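Local coordinates for protein DNA polymerase (Bacillus phage phi29, PDB 2PY5) that replicates the viral genome by protein-primed, strand-displacing DNA synthesis of high processivity and fidelity, at residues Gly229-Asn234 / Arg496-Ile501. The protein carries 2 engineered substitutions. Sequence-based numbering, arbitrary orientation.
Sequences GFTWLN and RQKTYI. With EDO (1,2-ethanediol), chain K.
Thr231 turns its methyl toward the turn at 496-499, where CG2 meets Gln497 CB at 4.0 Å and, at the same distance, Lys498 CG. The methyl lies anti to the backbone N of Thr231 (OG1 chi1 -53°), which leaves the hydroxyl beside that N, where it meets Asp456. The side chains of Thr231 and Lys498 cross at about a right angle. Lys498 runs extended past Thr231 and bends only at its last torsion, leaving NZ 3.9 Å from Thr231 OG1, too far for a direct bond. Both polar ends instead share Asp456: the hydroxyl hydrogen-bonds one carboxylate oxygen and the ammonium forms a salt bridge with the other. Asp456 is a catalytic magnesium ligand in the YCDTD motif of this B-family polymerase, so the contact borders the polymerization site and probably steadies that carboxylate. Strand 231-233 pairs antiparallel with 452-456, while Arg496 to Thr499 form the type II turn that joins 491-496 to 499-509 in a hairpin. The turn is closed by Thr499 N to Arg496 O at 3.0 Å, and Thr499 OG1 reaches back to Gln497 O at 3.1 Å, approaching from above the carbonyl plane. Gln497 CG, anti to its own carbonyl carbon, lies 3.9 Å from Thr231 O, and the chain runs extended from there. Two residues along the strand from Thr231, Leu233 CD2 rests against the start of the turn, 3.7 Å from Arg496 N; its CG is anti to the backbone N (chi1 178°), which carries the branch across to Arg496, whose own side chain forms salt bridges with Glu239 and the C-terminal carboxylate of Lys575. Lys498, probably involved in binding template-primer structures, also packs on a guanine base of the bound DNA, and Thr499 touches a phosphate.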
# COMPACT_ATOMS: atom_id res chain seq x y z
N GLY F 229 -5.28 9.29 -4.00
CA GLY F 229 -6.57 9.58 -3.41
C GLY F 229 -6.73 11.02 -2.95
O GLY F 229 -5.76 11.71 -2.64
N PHE F 230 -7.98 11.44 -2.87
CA PHE F 230 -8.35 12.77 -2.37
C PHE F 230 -8.55 12.70 -0.84
O PHE F 230 -9.49 12.05 -0.35
CB PHE F 230 -9.63 13.26 -3.04
CG PHE F 230 -10.05 14.63 -2.59
CD1 PHE F 230 -9.36 15.74 -3.01
CD2 PHE F 230 -11.14 14.79 -1.74
CE1 PHE F 230 -9.72 17.01 -2.57
CE2 PHE F 230 -11.52 16.04 -1.32
CZ PHE F 230 -10.81 17.15 -1.75
N THR F 231 -7.67 13.38 -0.12
CA THR F 231 -7.75 13.42 1.34
C THR F 231 -7.71 14.88 1.76
O THR F 231 -6.74 15.58 1.48
CB THR F 231 -6.57 12.66 1.99
OG1 THR F 231 -6.50 11.32 1.45
CG2 THR F 231 -6.71 12.60 3.48
N TRP F 232 -8.74 15.33 2.47
CA TRP F 232 -8.95 16.75 2.74
C TRP F 232 -9.77 16.96 3.99
O TRP F 232 -10.82 16.34 4.16
CB TRP F 232 -9.66 17.40 1.56
CG TRP F 232 -10.10 18.81 1.75
CD1 TRP F 232 -9.32 19.92 1.76
CD2 TRP F 232 -11.44 19.27 1.98
NE1 TRP F 232 -10.07 21.04 1.95
CE2 TRP F 232 -11.38 20.67 2.10
CE3 TRP F 232 -12.67 18.64 2.10
CZ2 TRP F 232 -12.51 21.45 2.31
CZ3 TRP F 232 -13.80 19.42 2.32
CH2 TRP F 232 -13.71 20.80 2.43
N LEU F 233 -9.29 17.86 4.86
CA LEU F 233 -10.02 18.32 6.04
C LEU F 233 -10.46 19.76 5.85
O LEU F 233 -9.64 20.65 5.57
CB LEU F 233 -9.12 18.23 7.27
CG LEU F 233 -9.71 18.71 8.59
CD1 LEU F 233 -10.99 18.00 8.96
CD2 LEU F 233 -8.67 18.58 9.72
N ASN F 234 -11.77 19.97 5.99
CA ASN F 234 -12.38 21.28 5.92
C ASN F 234 -11.83 22.14 7.04
O ASN F 234 -12.01 21.80 8.21
CB ASN F 234 -13.89 21.12 6.04
CG ASN F 234 -14.65 22.39 5.76
OD1 ASN F 234 -14.10 23.50 5.79
ND2 ASN F 234 -15.96 22.24 5.55
N ARG F 496 -5.92 17.05 11.69
CA ARG F 496 -5.25 17.14 10.38
C ARG F 496 -5.79 16.06 9.47
O ARG F 496 -6.53 15.17 9.92
CB ARG F 496 -3.74 16.90 10.55
CG ARG F 496 -3.02 17.81 11.52
CD ARG F 496 -2.81 19.17 10.91
NE ARG F 496 -1.97 20.03 11.73
CZ ARG F 496 -2.42 20.90 12.63
NH1 ARG F 496 -3.72 21.04 12.86
NH2 ARG F 496 -1.57 21.64 13.32
N GLN F 497 -5.40 16.10 8.20
CA GLN F 497 -5.62 14.98 7.30
C GLN F 497 -5.14 13.70 7.98
O GLN F 497 -4.07 13.69 8.61
CB GLN F 497 -4.87 15.16 5.96
CG GLN F 497 -5.44 16.25 5.08
CD GLN F 497 -4.45 16.79 4.04
OE1 GLN F 497 -4.83 17.07 2.89
NE2 GLN F 497 -3.19 16.97 4.44
N LYS F 498 -5.94 12.65 7.89
CA LYS F 498 -5.61 11.34 8.45
C LYS F 498 -5.37 11.33 9.96
O LYS F 498 -4.76 10.40 10.46
CB LYS F 498 -4.41 10.72 7.71
CG LYS F 498 -4.70 10.49 6.24
CD LYS F 498 -3.59 9.74 5.55
CE LYS F 498 -3.91 9.54 4.08
NZ LYS F 498 -5.09 8.65 3.85
N THR F 499 -5.88 12.34 10.67
CA THR F 499 -5.62 12.49 12.10
C THR F 499 -6.90 12.94 12.81
O THR F 499 -7.19 14.13 12.88
CB THR F 499 -4.49 13.49 12.37
OG1 THR F 499 -3.35 13.15 11.57
CG2 THR F 499 -4.09 13.50 13.83
N TYR F 500 -7.67 11.98 13.31
CA TYR F 500 -8.94 12.27 13.96
C TYR F 500 -9.33 11.16 14.94
O TYR F 500 -8.78 10.06 14.90
CB TYR F 500 -10.05 12.47 12.91
CG TYR F 500 -10.42 11.24 12.13
CD1 TYR F 500 -11.41 10.41 12.59
CD2 TYR F 500 -9.78 10.91 10.94
CE1 TYR F 500 -11.78 9.29 11.90
CE2 TYR F 500 -10.15 9.76 10.25
CZ TYR F 500 -11.16 8.97 10.76
OH TYR F 500 -11.59 7.81 10.12
N ILE F 501 -10.27 11.49 15.81
CA ILE F 501 -10.88 10.53 16.71
C ILE F 501 -12.40 10.65 16.60
O ILE F 501 -12.92 11.72 16.27
CB ILE F 501 -10.44 10.69 18.19
CG1 ILE F 501 -10.73 12.10 18.74
CG2 ILE F 501 -8.96 10.39 18.34
CD1 ILE F 501 -10.28 12.34 20.17
C1 EDO K . -18.39 24.76 4.41
O1 EDO K . -17.47 24.84 5.50
C2 EDO K . -19.84 24.94 4.88
O2 EDO K . -20.17 26.32 5.04